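Insecticidal Delta-Endotoxin Cry8Ea1 (Bacillus Thuringiensis, PDB 3EB7) is an insecticidal three-domain crystal toxin that kills soil-dwelling beetle larvae, probably by inserting helices of its N-terminal bundle into gut-cell membranes and opening pores. Local coordinates at residues 24-27 / 28-32; 15-18 / 19-23. One frame throughout, in Å; residues are numbered along the deposited sequence.

Contact 1: residues 24-27 / 28-32; sequences PLVG and PIVSL
G27 O takes two backbone N-H groups from the following turn: S31 N at 3.1 Å, nearly straight at 169°, and V30 N by a weak, bent bond. The first is an ordinary i to i+4 helix bond, and V26 O makes another to V30 N at 3.0 Å. V30 N therefore divides its hydrogen between two carbonyls, V26 O being the nearer. The helix begins here, with L25 at the N-cap position, and its first i to i+4 bond is the weak one, I29 N to L25 O at 3.4 Å. P28 suits this place, since its ring nitrogen has no hydrogen to give and the first turn asks for none. Its CD lies 3.7 Å from L25 CB, so the ring packs against the base of the leucine side chain. I29 CG1, set beside its own backbone N (chi1 -74°), comes to 3.6 Å from L25 O, and CD1 also sits near that oxygen, so the aliphatic arm covers it. On another side of the turn V26 and V30 stand side by side and point the same way, their CG2 methyls 3.9 Å apart. This valine pair faces helix 65-93, where V26 touches W92 and V30 touches E90; I29 packs on I152 and F153 of helix 133-153, and L32 turns to helix 2-20.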
loop_
_atom_site.group_PDB
_atom_site.type_symbol
_atom_site.label_atom_id
_atom_site.label_comp_id
_atom_site.label_asym_id
_atom_site.label_seq_id
_atom_site.Cartn_x
_atom_site.Cartn_y
_atom_site.Cartn_z
ATOM N N PRO A 24 -23.106 1.016 -1.855
ATOM C CA PRO A 24 -24.169 0.501 -0.976
ATOM C C PRO A 24 -25.153 -0.500 -1.607
ATOM O O PRO A 24 -25.922 -1.127 -0.873
ATOM C CB PRO A 24 -24.917 1.768 -0.556
ATOM C CG PRO A 24 -24.573 2.810 -1.634
ATOM C CD PRO A 24 -23.573 2.187 -2.606
ATOM N N LEU A 25 -25.096 -0.679 -2.934
ATOM C CA LEU A 25 -26.038 -1.514 -3.707
ATOM C C LEU A 25 -25.795 -3.036 -3.534
ATOM O O LEU A 25 -24.634 -3.497 -3.553
ATOM C CB LEU A 25 -25.939 -1.122 -5.178
ATOM C CG LEU A 25 -26.091 0.372 -5.541
ATOM C CD1 LEU A 25 -25.309 0.757 -6.791
ATOM C CD2 LEU A 25 -27.561 0.780 -5.677
ATOM N N VAL A 26 -26.879 -3.812 -3.384
ATOM C CA VAL A 26 -26.797 -5.280 -3.163
ATOM C C VAL A 26 -26.127 -6.064 -4.300
ATOM O O VAL A 26 -25.438 -7.047 -4.048
ATOM C CB VAL A 26 -28.188 -5.941 -2.762
ATOM C CG1 VAL A 26 -29.230 -5.823 -3.874
ATOM C CG2 VAL A 26 -28.010 -7.412 -2.367
ATOM N N GLY A 27 -26.313 -5.633 -5.547
ATOM C CA GLY A 27 -25.730 -6.341 -6.704
ATOM C C GLY A 27 -24.207 -6.448 -6.656
ATOM O O GLY A 27 -23.657 -7.564 -6.710
ATOM N N PRO A 28 -23.514 -5.285 -6.565
ATOM C CA PRO A 28 -22.061 -5.211 -6.343
ATOM C C PRO A 28 -21.562 -6.016 -5.128
ATOM O O PRO A 28 -20.527 -6.671 -5.237
ATOM C CB PRO A 28 -21.822 -3.720 -6.147
ATOM C CG PRO A 28 -22.922 -3.075 -6.987
ATOM C CD PRO A 28 -24.110 -3.940 -6.726
ATOM N N ILE A 29 -22.306 -5.990 -4.012
ATOM C CA ILE A 29 -21.934 -6.668 -2.784
ATOM C C ILE A 29 -22.003 -8.197 -2.948
ATOM O O ILE A 29 -21.148 -8.928 -2.428
ATOM C CB ILE A 29 -22.742 -6.103 -1.555
ATOM C CG1 ILE A 29 -22.203 -4.718 -1.170
ATOM C CG2 ILE A 29 -22.734 -7.044 -0.303
ATOM C CD1 ILE A 29 -23.042 -4.022 -0.187
ATOM N N VAL A 30 -22.989 -8.681 -3.701
ATOM C CA VAL A 30 -23.118 -10.124 -3.944
ATOM C C VAL A 30 -21.969 -10.599 -4.834
ATOM O O VAL A 30 -21.320 -11.619 -4.554
ATOM C CB VAL A 30 -24.489 -10.464 -4.548
ATOM C CG1 VAL A 30 -24.532 -11.913 -5.087
ATOM C CG2 VAL A 30 -25.558 -10.256 -3.493
ATOM N N SER A 31 -21.709 -9.815 -5.873
ATOM C CA SER A 31 -20.617 -10.005 -6.789
ATOM C C SER A 31 -19.224 -10.008 -6.106
ATOM O O SER A 31 -18.336 -10.794 -6.464
ATOM C CB SER A 31 -20.714 -8.895 -7.855
ATOM O OG SER A 31 -19.469 -8.695 -8.524
ATOM N N LEU A 32 -19.044 -9.101 -5.148
ATOM C CA LEU A 32 -17.845 -8.987 -4.337
ATOM C C LEU A 32 -17.610 -10.238 -3.480
ATOM O O LEU A 32 -16.525 -10.792 -3.498
ATOM C CB LEU A 32 -17.960 -7.735 -3.446
ATOM C CG LEU A 32 -16.933 -7.489 -2.340
ATOM C CD1 LEU A 32 -15.482 -7.485 -2.901
ATOM C CD2 LEU A 32 -17.255 -6.162 -1.656
#

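Contact 2: residues 15-18 / 19-23; sequences GTIL and GKLGV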
loop_
_atom_site.group_PDB
_atom_site.type_symbol
_atom_site.label_atom_id
_atom_site.label_comp_id
_atom_site.label_asym_id
_atom_site.label_seq_id
_atom_site.Cartn_x
_atom_site.Cartn_y
_atom_site.Cartn_z
ATOM N N GLY A 15 -7.126 -5.114 -4.559
ATOM C CA GLY A 15 -7.610 -4.594 -5.817
ATOM C C GLY A 15 -9.103 -4.740 -6.019
ATOM O O GLY A 15 -9.762 -3.847 -6.546
ATOM N N THR A 16 -9.652 -5.863 -5.605
ATOM C CA THR A 16 -11.082 -6.086 -5.763
ATOM C C THR A 16 -11.899 -5.157 -4.864
ATOM O O THR A 16 -12.858 -4.537 -5.305
ATOM C CB THR A 16 -11.461 -7.522 -5.392
ATOM O OG1 THR A 16 -10.808 -8.408 -6.286
ATOM C CG2 THR A 16 -12.962 -7.719 -5.544
ATOM N N ILE A 17 -11.539 -5.113 -3.587
ATOM C CA ILE A 17 -12.202 -4.240 -2.619
ATOM C C ILE A 17 -12.071 -2.736 -2.986
ATOM O O ILE A 17 -13.035 -1.979 -2.863
ATOM C CB ILE A 17 -11.714 -4.532 -1.188
ATOM C CG1 ILE A 17 -12.223 -5.916 -0.757
ATOM C CG2 ILE A 17 -12.168 -3.459 -0.233
ATOM C CD1 ILE A 17 -11.267 -6.633 0.208
ATOM N N LEU A 18 -10.903 -2.329 -3.464
ATOM C CA LEU A 18 -10.692 -0.948 -3.835
ATOM C C LEU A 18 -11.696 -0.538 -4.920
ATOM O O LEU A 18 -12.138 0.609 -4.953
ATOM C CB LEU A 18 -9.236 -0.764 -4.307
ATOM C CG LEU A 18 -8.265 0.306 -3.777
ATOM C CD1 LEU A 18 -8.604 0.897 -2.441
ATOM C CD2 LEU A 18 -6.839 -0.240 -3.772
ATOM N N GLY A 19 -12.082 -1.481 -5.785
ATOM C CA GLY A 19 -13.050 -1.232 -6.866
ATOM C C GLY A 19 -14.497 -1.119 -6.405
ATOM O O GLY A 19 -15.349 -0.560 -7.128
ATOM N N LYS A 20 -14.791 -1.642 -5.208
ATOM C CA LYS A 20 -16.135 -1.568 -4.624
ATOM C C LYS A 20 -16.258 -0.645 -3.390
ATOM O O LYS A 20 -17.281 -0.642 -2.694
ATOM C CB LYS A 20 -16.607 -2.978 -4.219
ATOM C CG LYS A 20 -16.739 -4.037 -5.345
ATOM C CD LYS A 20 -17.600 -3.590 -6.505
ATOM C CE LYS A 20 -17.647 -4.647 -7.641
ATOM N NZ LYS A 20 -18.349 -5.884 -7.210
ATOM N N LEU A 21 -15.218 0.117 -3.086
ATOM C CA LEU A 21 -15.185 0.905 -1.852
ATOM C C LEU A 21 -16.384 1.863 -1.766
ATOM O O LEU A 21 -16.655 2.601 -2.699
ATOM C CB LEU A 21 -13.840 1.634 -1.727
ATOM C CG LEU A 21 -13.108 1.658 -0.389
ATOM C CD1 LEU A 21 -13.020 0.282 0.261
ATOM C CD2 LEU A 21 -11.718 2.225 -0.600
ATOM N N GLY A 22 -17.133 1.781 -0.660
ATOM C CA GLY A 22 -18.286 2.660 -0.399
ATOM C C GLY A 22 -19.576 2.367 -1.162
ATOM O O GLY A 22 -20.578 3.074 -0.995
ATOM N N VAL A 23 -19.581 1.332 -1.998
ATOM C CA VAL A 23 -20.796 1.026 -2.776
ATOM C C VAL A 23 -21.890 0.419 -1.867
ATOM O O VAL A 23 -21.625 -0.556 -1.157
ATOM C CB VAL A 23 -20.464 0.121 -4.000
ATOM C CG1 VAL A 23 -21.718 -0.301 -4.725
ATOM C CG2 VAL A 23 -19.518 0.869 -4.963
#
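K20 N donates to I17 O at 2.9 Å, the shortest hydrogen bond between 15-18 and 19-23, near the C-terminal end of helix 2-20, where the bonding is weak. Here the helix leads into a type II beta turn, K20 to V23, in the N-terminal helical domain of the delta-endotoxin family. The bond spans three residues, not four, its N-H...O angle is 141°, and the donor stands 63° out of the carbonyl plane instead of on a lone pair. The remaining cross-segment bonds are weak: G19 N is shared between G15 O and T16 O, and K20 N makes a second bond to T16 O at 3.5 Å. The beta turn is closed by V23 N on K20 O at 3.1 Å, with G22 at positive phi in its third position. Outward from this backbone, L21 folds back on the last helical turn. Its CD1 meets I17 CG2 at 3.9 Å, the branch that lies opposite the isoleucine's backbone N (chi1 -69°), and the two side chains cross at a slant. L21 also exchanges backbone hydrogen bonds with T234, and its side chain touches A236. L18 runs alongside L21 and points the same way, its CD1 3.9 Å from L21 CD2.

How the contacts relate
Contact 2 comes first along the chain, at the end of helix 2-20, and contact 1 follows directly at the start of helix 26-40. Together they cover both ends of the connection between two consecutive helices, and their centres are about 10 Å apart. The evidence that the two ends are joined is direct: K20 NZ lies 3.0 Å from P28 O, a probable hydrogen bond, while L32 CD1 packs on T16 CG2 and P28 CB on V23 CG1. Contact 1 lies farther from the chain's centre and is more exposed. The lysine bond and this packing hold the two helices together in the N-terminal helical domain, the part thought to form pores in this toxin family.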